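Local coordinates for protein SidF, inhibitor of growth family, member 3 (Legionella pneumophila subsp. pneumophila, PDB 4FYE) that acts as a phosphoinositide phosphatase, probably removing the 3-phosphate from the inositol headgroup of membrane phosphoinositides, at residues Q215-K220 with S508-Y513; M246-A251 with I310-N315; S268-R273 with E299-T304; A370-E375 with G645-N650. The protein carries 1 engineered substitution. All coordinates share one frame; numbering follows the deposited sequence.

Contact 1 (Q215-K220 with S508-Y513); sequences QRLMGK and SYFEEY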
loop_
_atom_site.group_PDB
_atom_site.type_symbol
_atom_site.label_atom_id
_atom_site.label_comp_id
_atom_site.label_asym_id
_atom_site.label_seq_id
_atom_site.Cartn_x
_atom_site.Cartn_y
_atom_site.Cartn_z
ATOM N N GLN A 215 -15.249 -0.096 17.056
ATOM C CA GLN A 215 -16.594 0.390 16.940
ATOM C C GLN A 215 -17.103 0.869 18.304
ATOM O O GLN A 215 -17.642 1.972 18.391
ATOM C CB GLN A 215 -17.486 -0.678 16.284
ATOM C CG GLN A 215 -18.686 -0.169 15.473
ATOM C CD GLN A 215 -18.378 0.950 14.443
ATOM O OE1 GLN A 215 -18.338 0.704 13.233
ATOM N NE2 GLN A 215 -18.203 2.190 14.924
ATOM N N ARG A 216 -16.887 0.107 19.373
ATOM C CA ARG A 216 -17.387 0.538 20.678
ATOM C C ARG A 216 -16.485 1.535 21.458
ATOM O O ARG A 216 -16.977 2.236 22.344
ATOM C CB ARG A 216 -17.769 -0.653 21.543
ATOM C CG ARG A 216 -16.568 -1.391 22.087
ATOM C CD ARG A 216 -16.948 -2.566 22.958
ATOM N NE ARG A 216 -15.950 -3.626 22.857
ATOM C CZ ARG A 216 -14.786 -3.642 23.516
ATOM N NH1 ARG A 216 -14.436 -2.633 24.345
ATOM N NH2 ARG A 216 -13.964 -4.682 23.325
ATOM N N LEU A 217 -15.182 1.600 21.152
ATOM C CA LEU A 217 -14.357 2.694 21.676
ATOM C C LEU A 217 -14.601 3.980 20.904
ATOM O O LEU A 217 -13.724 4.809 20.809
ATOM C CB LEU A 217 -12.848 2.380 21.676
ATOM C CG LEU A 217 -12.247 1.103 22.299
ATOM C CD1 LEU A 217 -10.951 0.772 21.582
ATOM C CD2 LEU A 217 -11.987 1.170 23.789
ATOM N N MET A 218 -15.776 4.159 20.325
ATOM C CA MET A 218 -16.046 5.425 19.646
ATOM C C MET A 218 -17.442 5.903 19.989
ATOM O O MET A 218 -18.126 6.470 19.137
ATOM C CB MET A 218 -15.868 5.301 18.131
ATOM C CG MET A 218 -14.502 4.786 17.738
ATOM S SD MET A 218 -13.935 5.219 16.091
ATOM C CE MET A 218 -14.991 4.239 15.016
ATOM N N GLY A 219 -17.853 5.678 21.241
ATOM C CA GLY A 219 -19.228 5.935 21.676
ATOM C C GLY A 219 -20.215 5.527 20.588
ATOM O O GLY A 219 -21.107 6.310 20.254
ATOM N N LYS A 220 -20.004 4.327 20.012
ATOM C CA LYS A 220 -20.877 3.693 18.983
ATOM C C LYS A 220 -21.302 2.261 19.384
ATOM O O LYS A 220 -20.997 1.799 20.487
ATOM C CB LYS A 220 -20.222 3.684 17.579
ATOM C CG LYS A 220 -20.150 5.049 16.906
ATOM C CD LYS A 220 -20.256 4.990 15.383
ATOM C CE LYS A 220 -20.202 6.407 14.809
ATOM N NZ LYS A 220 -20.780 6.541 13.442
ATOM N N SER A 508 -6.573 -3.139 27.739
ATOM C CA SER A 508 -7.110 -2.615 29.011
ATOM C C SER A 508 -6.527 -1.235 29.298
ATOM O O SER A 508 -7.267 -0.302 29.670
ATOM C CB SER A 508 -6.878 -3.555 30.192
ATOM O OG SER A 508 -7.598 -4.759 30.024
ATOM N N TYR A 509 -5.216 -1.075 29.111
ATOM C CA TYR A 509 -4.675 0.208 29.437
ATOM C C TYR A 509 -5.350 1.310 28.620
ATOM O O TYR A 509 -5.641 2.369 29.154
ATOM C CB TYR A 509 -3.164 0.248 29.291
ATOM C CG TYR A 509 -2.621 1.663 29.354
ATOM C CD1 TYR A 509 -2.627 2.480 28.226
ATOM C CD2 TYR A 509 -2.122 2.193 30.531
ATOM C CE1 TYR A 509 -2.157 3.773 28.269
ATOM C CE2 TYR A 509 -1.635 3.498 30.572
ATOM C CZ TYR A 509 -1.653 4.277 29.432
ATOM O OH TYR A 509 -1.183 5.571 29.448
ATOM N N PHE A 510 -5.606 1.080 27.330
ATOM C CA PHE A 510 -6.256 2.135 26.537
ATOM C C PHE A 510 -7.701 2.421 26.968
ATOM O O PHE A 510 -8.118 3.576 26.933
ATOM C CB PHE A 510 -6.183 1.876 25.016
ATOM C CG PHE A 510 -6.814 2.969 24.183
ATOM C CD1 PHE A 510 -8.157 2.904 23.799
ATOM C CD2 PHE A 510 -6.074 4.069 23.775
ATOM C CE1 PHE A 510 -8.742 3.912 23.010
ATOM C CE2 PHE A 510 -6.646 5.069 22.965
ATOM C CZ PHE A 510 -7.990 4.996 22.603
ATOM N N GLU A 511 -8.445 1.367 27.328
ATOM C CA GLU A 511 -9.849 1.456 27.837
ATOM C C GLU A 511 -10.023 2.503 28.938
ATOM O O GLU A 511 -10.997 3.255 28.906
ATOM C CB GLU A 511 -10.385 0.086 28.319
ATOM C CG GLU A 511 -10.921 -0.823 27.194
ATOM C CD GLU A 511 -11.132 -2.293 27.608
ATOM O OE1 GLU A 511 -11.627 -2.548 28.736
ATOM O OE2 GLU A 511 -10.806 -3.209 26.802
ATOM N N GLU A 512 -9.062 2.541 29.879
ATOM C CA GLU A 512 -9.016 3.532 30.969
ATOM C C GLU A 512 -8.500 4.879 30.495
ATOM O O GLU A 512 -9.105 5.920 30.794
ATOM C CB GLU A 512 -8.124 3.069 32.137
ATOM C CG GLU A 512 -8.819 2.337 33.274
ATOM C CD GLU A 512 -9.959 3.118 33.930
ATOM O OE1 GLU A 512 -9.706 4.145 34.624
ATOM O OE2 GLU A 512 -11.123 2.669 33.773
ATOM N N TYR A 513 -7.367 4.860 29.783
ATOM C CA TYR A 513 -6.759 6.088 29.327
ATOM C C TYR A 513 -7.754 6.861 28.490
ATOM O O TYR A 513 -7.802 8.096 28.532
ATOM C CB TYR A 513 -5.470 5.840 28.545
ATOM C CG TYR A 513 -4.790 7.147 28.081
ATOM C CD1 TYR A 513 -5.205 7.794 26.915
ATOM C CD2 TYR A 513 -3.749 7.743 28.822
ATOM C CE1 TYR A 513 -4.619 8.968 26.491
ATOM C CE2 TYR A 513 -3.148 8.919 28.393
ATOM C CZ TYR A 513 -3.594 9.520 27.225
ATOM O OH TYR A 513 -3.032 10.674 26.748
#
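Leu217 fits against the helix carrying Phe510 and Glu511, touching each with a different branch of its isobutyl group. Its CD1 methyl comes obliquely to one side of the aromatic ring, 4.1 Å from Phe510 CE1, while CD2 rests on the aliphatic part of the glutamate, 4.1 Å from Glu511 CG. The leucine and glutamate side chains pass at about a right angle, and the methyl meets the CG methylene. Phe510 reaches the leucine with CG anti to its backbone N (chi1 -178°), which swings the ring out from the helix surface.

Beyond this apolar core the carboxylate turns to Arg216. The Glu511 OE2 atom lies near the guanidinium plane, at its edge, but at 4.4 Å from Arg216 NH1 the opposite charges are too far apart for a salt bridge and probably attract only weakly. The arginine has a stronger partner in Glu222, which pairs with NE. Leu217 is the first residue to leave helical backbone angles after the short helix 212-216, so the contact is made where that chain turns away.

Helix 482-514, the other partner, belongs to a predicted coiled coil. Phe510 also packs on Ala292 and Val293 of helix 284-311, Tyr509 touches helix 522-583, and Leu217 is backed by Leu241 from a loop; the contact thus joins the end of helix 212-216 to a bundle of long helices.

Contact 2 (M246-A251 with I310-N315); sequences MARMIA and IDRMTN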
loop_
_atom_site.group_PDB
_atom_site.type_symbol
_atom_site.label_atom_id
_atom_site.label_comp_id
_atom_site.label_asym_id
_atom_site.label_seq_id
_atom_site.Cartn_x
_atom_site.Cartn_y
_atom_site.Cartn_z
ATOM N N MET A 246 -6.034 3.098 3.172
ATOM C CA MET A 246 -5.894 1.671 2.788
ATOM C C MET A 246 -6.713 1.345 1.589
ATOM O O MET A 246 -7.933 1.463 1.588
ATOM C CB MET A 246 -6.198 0.664 3.896
ATOM C CG MET A 246 -5.403 -0.612 3.751
ATOM S SD MET A 246 -5.467 -1.644 5.216
ATOM C CE MET A 246 -4.754 -3.127 4.503
ATOM N N ALA A 247 -6.032 0.906 0.553
ATOM C CA ALA A 247 -6.731 0.481 -0.623
ATOM C C ALA A 247 -6.168 -0.851 -1.119
ATOM O O ALA A 247 -4.978 -1.177 -0.903
ATOM C CB ALA A 247 -6.558 1.550 -1.724
ATOM N N ARG A 248 -7.007 -1.567 -1.839
ATOM C CA ARG A 248 -6.665 -2.827 -2.399
ATOM C C ARG A 248 -6.203 -2.447 -3.806
ATOM O O ARG A 248 -6.916 -1.748 -4.557
ATOM C CB ARG A 248 -7.924 -3.699 -2.482
ATOM C CG ARG A 248 -7.720 -5.043 -3.187
ATOM C CD ARG A 248 -7.064 -6.046 -2.165
ATOM N NE ARG A 248 -7.122 -7.355 -2.750
ATOM C CZ ARG A 248 -8.178 -8.152 -2.656
ATOM N NH1 ARG A 248 -9.210 -7.775 -1.915
ATOM N NH2 ARG A 248 -8.193 -9.322 -3.299
ATOM N N MET A 249 -5.028 -2.917 -4.158
ATOM C CA MET A 249 -4.420 -2.610 -5.440
ATOM C C MET A 249 -4.443 -3.856 -6.348
ATOM O O MET A 249 -3.869 -4.900 -6.015
ATOM C CB MET A 249 -2.999 -2.165 -5.231
ATOM C CG MET A 249 -2.250 -1.873 -6.505
ATOM S SD MET A 249 -0.817 -0.798 -6.139
ATOM C CE MET A 249 0.328 -2.090 -5.752
ATOM N N ILE A 250 -5.139 -3.741 -7.470
ATOM C CA ILE A 250 -5.251 -4.804 -8.422
ATOM C C ILE A 250 -4.746 -4.303 -9.785
ATOM O O ILE A 250 -5.095 -3.220 -10.212
ATOM C CB ILE A 250 -6.687 -5.133 -8.629
ATOM C CG1 ILE A 250 -7.396 -5.288 -7.290
ATOM C CG2 ILE A 250 -6.775 -6.384 -9.487
ATOM C CD1 ILE A 250 -7.085 -6.599 -6.612
ATOM N N ALA A 251 -3.972 -5.120 -10.487
ATOM C CA ALA A 251 -3.518 -4.772 -11.822
ATOM C C ALA A 251 -3.696 -6.004 -12.670
ATOM O O ALA A 251 -3.477 -7.110 -12.203
ATOM C CB ALA A 251 -2.057 -4.369 -11.786
ATOM N N ILE A 310 -10.946 -14.207 1.796
ATOM C CA ILE A 310 -12.257 -14.676 1.379
ATOM C C ILE A 310 -12.612 -14.205 -0.088
ATOM O O ILE A 310 -13.160 -15.007 -0.911
ATOM C CB ILE A 310 -13.372 -14.288 2.396
ATOM C CG1 ILE A 310 -13.525 -15.282 3.567
ATOM C CG2 ILE A 310 -14.749 -14.362 1.731
ATOM C CD1 ILE A 310 -12.343 -15.543 4.425
ATOM N N ASP A 311 -12.313 -12.932 -0.412
ATOM C CA ASP A 311 -12.552 -12.351 -1.752
ATOM C C ASP A 311 -11.849 -13.152 -2.836
ATOM O O ASP A 311 -12.281 -13.155 -3.986
ATOM C CB ASP A 311 -11.859 -10.968 -1.873
ATOM C CG ASP A 311 -12.497 -9.918 -1.047
ATOM O OD1 ASP A 311 -13.512 -10.275 -0.357
ATOM O OD2 ASP A 311 -11.971 -8.745 -1.080
ATOM N N ARG A 312 -10.669 -13.662 -2.510
ATOM C CA ARG A 312 -9.888 -14.388 -3.479
ATOM C C ARG A 312 -10.393 -15.819 -3.641
ATOM O O ARG A 312 -9.834 -16.552 -4.419
ATOM C CB ARG A 312 -8.410 -14.349 -3.116
ATOM C CG ARG A 312 -7.871 -12.963 -3.425
ATOM C CD ARG A 312 -6.586 -12.506 -2.751
ATOM N NE ARG A 312 -5.464 -13.444 -2.832
ATOM C CZ ARG A 312 -4.816 -13.657 -3.960
ATOM N NH1 ARG A 312 -5.213 -13.007 -5.040
ATOM N NH2 ARG A 312 -3.784 -14.460 -4.007
ATOM N N MET A 313 -11.432 -16.222 -2.929
ATOM C CA MET A 313 -12.045 -17.522 -3.233
ATOM C C MET A 313 -13.317 -17.489 -4.065
ATOM O O MET A 313 -14.262 -16.704 -3.814
ATOM C CB MET A 313 -12.260 -18.312 -1.963
ATOM C CG MET A 313 -10.889 -18.529 -1.318
ATOM S SD MET A 313 -10.881 -19.609 0.090
ATOM C CE MET A 313 -11.730 -18.547 1.184
ATOM N N THR A 314 -13.337 -18.354 -5.071
ATOM C CA THR A 314 -14.529 -18.487 -5.892
ATOM C C THR A 314 -15.458 -19.261 -5.043
ATOM O O THR A 314 -15.061 -19.917 -4.064
ATOM C CB THR A 314 -14.221 -19.237 -7.213
ATOM O OG1 THR A 314 -13.912 -20.624 -6.937
ATOM C CG2 THR A 314 -12.956 -18.597 -7.850
ATOM N N ASN A 315 -16.705 -19.219 -5.432
ATOM C CA ASN A 315 -17.678 -20.189 -4.948
ATOM C C ASN A 315 -17.257 -21.667 -4.985
ATOM O O ASN A 315 -17.449 -22.362 -3.988
ATOM C CB ASN A 315 -19.035 -19.952 -5.598
ATOM C CG ASN A 315 -19.695 -18.662 -5.095
ATOM O OD1 ASN A 315 -19.022 -17.733 -4.610
ATOM N ND2 ASN A 315 -21.003 -18.590 -5.222
#
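A salt bridge between Arg248 and Asp311 ties the six-stranded mixed sheet to the C-terminal end of helix 284-311. Arg248 sits on strand 247-254, flanked in the sheet by strands 199-206 and 260-268, and its side chain spans the gap to the last turn of the helix, where the nearest CA atoms, those of Arg248 and Asp311, are still 11.2 Å apart.

The arginine leaves its strand with CG anti to the backbone N and then bends at chi2 (80°), which carries the guanidinium over to the carboxylate. Its NH1 donates to Asp311 OD2 at 3.0 Å, with an N-H...O angle of 150°. The oxygen lies in the guanidinium plane and is met on its anti side; the two flat groups are only 16° apart, so the bridge is nearly coplanar but made by a single nitrogen-oxygen pair.

The same arginine has a second acid: its NE pairs with Asp265 of the neighbouring strand 260-268. Asp265 also binds Arg312 NH1 through its other oxygen, and Arg312 NH2 pairs with Asp639, so Asp265 is common to both arginines, while Asp311 adds to Arg248 and Asp639 to Arg312. The acids around them probably balance the two positive charges. Ile9 of helix 9-16 packs against both Arg248 and Asp311. The arginines meet through an aliphatic stretch, with the guanidinium planes almost perpendicular: Arg248 NH2 approaches the side of the other chain at 3.6 Å from Arg312 CD.

Contact 3 (S268-R273 with E299-T304); sequences SGPGAR and EEVIQT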
loop_
_atom_site.group_PDB
_atom_site.type_symbol
_atom_site.label_atom_id
_atom_site.label_comp_id
_atom_site.label_asym_id
_atom_site.label_seq_id
_atom_site.Cartn_x
_atom_site.Cartn_y
_atom_site.Cartn_z
ATOM N N SER A 268 -2.245 -1.047 -1.046
ATOM C CA SER A 268 -1.581 0.236 -0.899
ATOM C C SER A 268 -1.974 0.742 0.466
ATOM O O SER A 268 -3.182 0.897 0.775
ATOM C CB SER A 268 -1.998 1.220 -2.006
ATOM O OG SER A 268 -1.926 2.562 -1.580
ATOM N N GLY A 269 -0.982 1.003 1.299
ATOM C CA GLY A 269 -1.229 1.284 2.692
ATOM C C GLY A 269 -1.231 -0.008 3.474
ATOM O O GLY A 269 -0.846 -1.042 2.966
ATOM N N PRO A 270 -1.627 0.056 4.730
ATOM C CA PRO A 270 -2.113 1.286 5.332
ATOM C C PRO A 270 -0.979 2.256 5.581
ATOM O O PRO A 270 0.183 1.879 5.600
ATOM C CB PRO A 270 -2.684 0.807 6.655
ATOM C CG PRO A 270 -1.831 -0.348 7.012
ATOM C CD PRO A 270 -1.364 -0.979 5.736
ATOM N N GLY A 271 -1.335 3.510 5.793
ATOM C CA GLY A 271 -0.355 4.538 6.040
ATOM C C GLY A 271 -0.032 4.279 7.482
ATOM O O GLY A 271 -0.260 3.174 7.946
ATOM N N ALA A 272 0.538 5.232 8.194
ATOM C CA ALA A 272 0.926 4.922 9.550
ATOM C C ALA A 272 -0.304 4.410 10.284
ATOM O O ALA A 272 -1.402 4.946 10.155
ATOM C CB ALA A 272 1.486 6.150 10.235
ATOM N N ARG A 273 -0.095 3.347 11.047
ATOM C CA ARG A 273 -1.153 2.649 11.749
ATOM C C ARG A 273 -1.378 3.390 13.024
ATOM O O ARG A 273 -2.202 3.016 13.843
ATOM C CB ARG A 273 -0.704 1.245 12.104
ATOM C CG ARG A 273 -0.941 0.220 11.025
ATOM C CD ARG A 273 0.124 -0.846 11.080
ATOM N NE ARG A 273 0.712 -1.044 9.775
ATOM C CZ ARG A 273 0.767 -2.212 9.162
ATOM N NH1 ARG A 273 0.272 -3.285 9.746
ATOM N NH2 ARG A 273 1.317 -2.304 7.969
ATOM N N GLU A 299 -5.105 -4.947 14.777
ATOM C CA GLU A 299 -6.159 -5.925 14.614
ATOM C C GLU A 299 -7.075 -5.657 13.421
ATOM O O GLU A 299 -7.418 -6.603 12.697
ATOM C CB GLU A 299 -6.846 -6.427 15.920
ATOM C CG GLU A 299 -7.756 -5.460 16.676
ATOM C CD GLU A 299 -8.640 -6.140 17.748
ATOM O OE1 GLU A 299 -9.741 -5.625 18.022
ATOM O OE2 GLU A 299 -8.281 -7.172 18.349
ATOM N N GLU A 300 -7.327 -4.392 13.098
ATOM C CA GLU A 300 -8.117 -4.068 11.917
ATOM C C GLU A 300 -7.424 -4.567 10.676
ATOM O O GLU A 300 -8.035 -5.154 9.796
ATOM C CB GLU A 300 -8.391 -2.580 11.823
ATOM C CG GLU A 300 -9.351 -2.144 10.689
ATOM C CD GLU A 300 -9.239 -0.650 10.294
ATOM O OE1 GLU A 300 -9.631 -0.286 9.147
ATOM O OE2 GLU A 300 -8.737 0.189 11.091
ATOM N N VAL A 301 -6.118 -4.368 10.617
ATOM C CA VAL A 301 -5.333 -4.925 9.531
ATOM C C VAL A 301 -5.509 -6.449 9.410
ATOM O O VAL A 301 -5.487 -6.964 8.302
ATOM C CB VAL A 301 -3.820 -4.554 9.686
ATOM C CG1 VAL A 301 -2.877 -5.380 8.773
ATOM C CG2 VAL A 301 -3.656 -3.082 9.480
ATOM N N ILE A 302 -5.632 -7.164 10.529
ATOM C CA ILE A 302 -5.841 -8.623 10.466
ATOM C C ILE A 302 -7.203 -8.886 9.888
ATOM O O ILE A 302 -7.390 -9.746 9.046
ATOM C CB ILE A 302 -5.703 -9.306 11.818
ATOM C CG1 ILE A 302 -4.340 -8.952 12.399
ATOM C CG2 ILE A 302 -5.940 -10.824 11.695
ATOM C CD1 ILE A 302 -3.808 -9.945 13.382
ATOM N N GLN A 303 -8.162 -8.099 10.303
ATOM C CA GLN A 303 -9.471 -8.266 9.793
ATOM C C GLN A 303 -9.525 -8.044 8.267
ATOM O O GLN A 303 -10.175 -8.816 7.539
ATOM C CB GLN A 303 -10.409 -7.310 10.508
ATOM C CG GLN A 303 -11.847 -7.500 10.086
ATOM C CD GLN A 303 -12.789 -6.714 10.935
ATOM O OE1 GLN A 303 -13.164 -5.606 10.552
ATOM N NE2 GLN A 303 -13.152 -7.251 12.104
ATOM N N THR A 304 -8.813 -7.042 7.778
ATOM C CA THR A 304 -8.815 -6.723 6.343
ATOM C C THR A 304 -8.039 -7.818 5.576
ATOM O O THR A 304 -8.463 -8.181 4.496
ATOM C CB THR A 304 -8.221 -5.319 6.136
ATOM O OG1 THR A 304 -8.949 -4.413 6.959
ATOM C CG2 THR A 304 -8.267 -4.806 4.650
#
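Val301 overlaps the guanidinium end of Arg273 with both of its methyls, CG1 and CG2 each standing 3.9 Å from Arg273 NH1. The loop that follows strand 260-268 is here packed on the middle of helix 284-311, with a cis peptide bond before Pro270. The proline ring lies beside the same valine, crossing it at about a right angle, with Pro270 CG 4.1 Å from Val301 CG2. This ring carbon also covers one face of the arginine's flat group, 3.6 Å above its plane and offset toward the rim, so the proline lies on one face of the group while the valine methyls meet its NH1 end.

Bends at chi2 and chi3 fold Arg273 back over the proline. Its charge is met by Glu356 of strand 353-360 through NH2, its NH1 bonds Gln298 of the helix, and Tyr358 adds a cation-pi contact. These ties probably hold the buried guanidinium in its rotation beside the apolar valine. Just before Val301, the Glu300 carbonyl oxygen accepts both the amide and the hydroxyl of Thr304, about one turn on, with Thr304 OG1 lying 3.1 Å from Glu300 O and well above the carbonyl plane.

Contact 4 (A370-E375 with G645-N650); sequences AENQKE and GSKSNN. Engineered in segment 645-650: Ser646 (natural residue Cys). With PO4 (phosphate ion), chain B.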
loop_
_atom_site.group_PDB
_atom_site.type_symbol
_atom_site.label_atom_id
_atom_site.label_comp_id
_atom_site.label_asym_id
_atom_site.label_seq_id
_atom_site.Cartn_x
_atom_site.Cartn_y
_atom_site.Cartn_z
ATOM N N ALA A 370 12.292 14.716 11.381
ATOM C CA ALA A 370 12.095 13.309 11.655
ATOM C C ALA A 370 10.641 12.804 11.487
ATOM O O ALA A 370 10.419 11.641 11.097
ATOM C CB ALA A 370 12.630 12.964 13.023
ATOM N N GLU A 371 9.667 13.655 11.784
ATOM C CA GLU A 371 8.246 13.245 11.789
ATOM C C GLU A 371 7.957 11.861 12.433
ATOM O O GLU A 371 7.107 11.113 11.935
ATOM C CB GLU A 371 7.677 13.289 10.360
ATOM C CG GLU A 371 7.688 14.676 9.719
ATOM C CD GLU A 371 7.362 14.633 8.223
ATOM O OE1 GLU A 371 6.776 13.620 7.764
ATOM O OE2 GLU A 371 7.678 15.605 7.483
ATOM N N ASN A 372 8.674 11.501 13.495
ATOM C CA ASN A 372 8.373 10.275 14.224
ATOM C C ASN A 372 8.501 8.992 13.375
ATOM O O ASN A 372 7.786 7.981 13.557
ATOM C CB ASN A 372 7.009 10.389 14.936
ATOM C CG ASN A 372 6.950 11.595 15.867
ATOM O OD1 ASN A 372 7.455 11.552 16.992
ATOM N ND2 ASN A 372 6.398 12.698 15.374
ATOM N N GLN A 373 9.459 9.045 12.462
ATOM C CA GLN A 373 9.781 7.932 11.642
ATOM C C GLN A 373 10.345 6.802 12.484
ATOM O O GLN A 373 10.149 5.624 12.159
ATOM C CB GLN A 373 10.705 8.343 10.511
ATOM C CG GLN A 373 9.979 9.037 9.363
ATOM C CD GLN A 373 10.916 9.594 8.295
ATOM O OE1 GLN A 373 11.596 10.616 8.506
ATOM N NE2 GLN A 373 10.983 8.919 7.159
ATOM N N LYS A 374 10.924 7.118 13.619
ATOM C CA LYS A 374 11.479 6.059 14.447
ATOM C C LYS A 374 10.363 5.228 15.077
ATOM O O LYS A 374 10.418 3.990 15.039
ATOM C CB LYS A 374 12.546 6.566 15.451
ATOM C CG LYS A 374 12.938 5.559 16.546
ATOM C CD LYS A 374 14.442 5.434 16.756
ATOM C CE LYS A 374 14.908 5.556 18.216
ATOM N NZ LYS A 374 14.553 4.451 19.169
ATOM N N GLU A 375 9.332 5.896 15.596
ATOM C CA GLU A 375 8.170 5.161 16.151
ATOM C C GLU A 375 7.399 4.429 15.069
ATOM O O GLU A 375 6.969 3.291 15.265
ATOM C CB GLU A 375 7.242 6.082 16.939
ATOM C CG GLU A 375 7.851 6.534 18.267
ATOM C CD GLU A 375 8.966 7.606 18.101
ATOM O OE1 GLU A 375 8.833 8.594 17.324
ATOM O OE2 GLU A 375 9.993 7.460 18.787
ATOM N N GLY A 645 4.041 1.420 2.647
ATOM C CA GLY A 645 3.773 2.572 3.468
ATOM C C GLY A 645 4.944 3.444 3.938
ATOM O O GLY A 645 6.159 3.057 4.132
ATOM N N SER A 646 4.486 4.655 4.185
ATOM C CA SER A 646 5.295 5.777 4.484
ATOM C C SER A 646 4.301 6.402 5.471
ATOM O O SER A 646 3.361 5.698 5.884
ATOM C CB SER A 646 5.526 6.559 3.171
ATOM O OG SER A 646 4.347 6.804 2.308
ATOM N N LYS A 647 4.478 7.678 5.838
ATOM C CA LYS A 647 3.641 8.287 6.896
ATOM C C LYS A 647 2.182 8.335 6.461
ATOM O O LYS A 647 1.370 7.624 7.025
ATOM C CB LYS A 647 4.169 9.663 7.368
ATOM C CG LYS A 647 3.415 10.232 8.564
ATOM C CD LYS A 647 4.171 11.358 9.253
ATOM C CE LYS A 647 4.067 11.177 10.779
ATOM N NZ LYS A 647 4.208 12.387 11.653
ATOM N N SER A 648 1.883 9.141 5.448
ATOM C CA SER A 648 0.521 9.212 4.888
ATOM C C SER A 648 0.250 8.274 3.665
ATOM O O SER A 648 -0.885 8.148 3.219
ATOM C CB SER A 648 0.247 10.665 4.470
ATOM O OG SER A 648 1.111 11.018 3.377
ATOM N N ASN A 649 1.327 7.759 3.092
ATOM C CA ASN A 649 1.273 6.863 1.950
ATOM C C ASN A 649 1.027 7.585 0.639
ATOM O O ASN A 649 0.899 6.965 -0.399
ATOM C CB ASN A 649 0.230 5.774 2.141
ATOM C CG ASN A 649 0.506 4.573 1.273
ATOM O OD1 ASN A 649 1.619 4.065 1.247
ATOM N ND2 ASN A 649 -0.500 4.128 0.540
ATOM N N ASN A 650 0.950 8.900 0.700
ATOM C CA ASN A 650 0.831 9.716 -0.494
ATOM C C ASN A 650 2.057 9.687 -1.394
ATOM O O ASN A 650 1.939 9.749 -2.608
ATOM C CB ASN A 650 0.454 11.149 -0.137
ATOM C CG ASN A 650 -0.991 11.275 0.277
ATOM O OD1 ASN A 650 -1.853 10.580 -0.243
ATOM N ND2 ASN A 650 -1.259 12.157 1.221
HETATM P P PO4 B . 5.281 10.000 2.659
HETATM O O1 PO4 B . 6.543 9.653 1.861
HETATM O O2 PO4 B . 5.446 9.601 4.121
HETATM O O3 PO4 B . 4.913 11.492 2.685
HETATM O O4 PO4 B . 4.080 9.241 2.065
#
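Lys647 places CG anti to its backbone N (chi1 -173°) and, bending only at chi3, sends its chain out to Glu371. Glu371 takes the other course, CG beside the backbone N, and then runs extended, so that the two side chains pass obliquely. At the crossing Glu371 OE1 is 3.8 Å from Lys647 CD, a contact of the carboxylate with a methylene. The ammonium group goes instead to the backbone: Lys647 NZ makes a weak hydrogen bond of 3.2 Å to Glu371 O. With 4.8 Å between Glu371 OE1 and Lys647 NZ, the opposite charges probably still attract, though their atoms are not in contact.

The accepting carbonyl belongs to a type I' turn from Ala370 to Gln373, closed by the Gln373 N to Ala370 O bond and leading into helix 373-387. The lysine follows the first residue of a CX5R phosphatase P-loop, with strand 641-645 before it and helix 652-668 after it. That first residue, naturally cysteine, is the engineered Ser646; in this class of enzyme the cysteine is the nucleophile, and Arg652 closes the signature.

The loop wraps a phosphate ion, probably from the crystallisation liquor. Lys647 N donates to its O2 at 2.8 Å, with weaker help to O4 from Asn649 N, while Asp651 N and Arg652 NE bind it as well. Ser646 OG donates to phosphate O4 over a very short 2.5 Å, a length best treated as doubtful, and also bonds Gly653 N.

Overall arrangement
Contacts 2, 3 and 4 form a connected series through the phosphatase domain. Contacts 2 and 3 both use helix 284-311 and lie about 15 Å apart between centres, joined where Ala247 O meets Ser268 N at 2.7 Å. Contact 3 touches contact 4, about 14 Å away between centres, where Ala272 N approaches Lys647 O at 2.8 Å, so the loop after strand 260-268 runs from the six-stranded sheet to the phosphate-binding loop beside the four-stranded one. Contact 1 stands apart, about 19 Å from contact 3 between centres, with its second segment inside the predicted coiled coil. Along the chain, contact 3 nests inside contact 2 and contact 2 inside contact 1, whereas contacts 1 and 4 interleave.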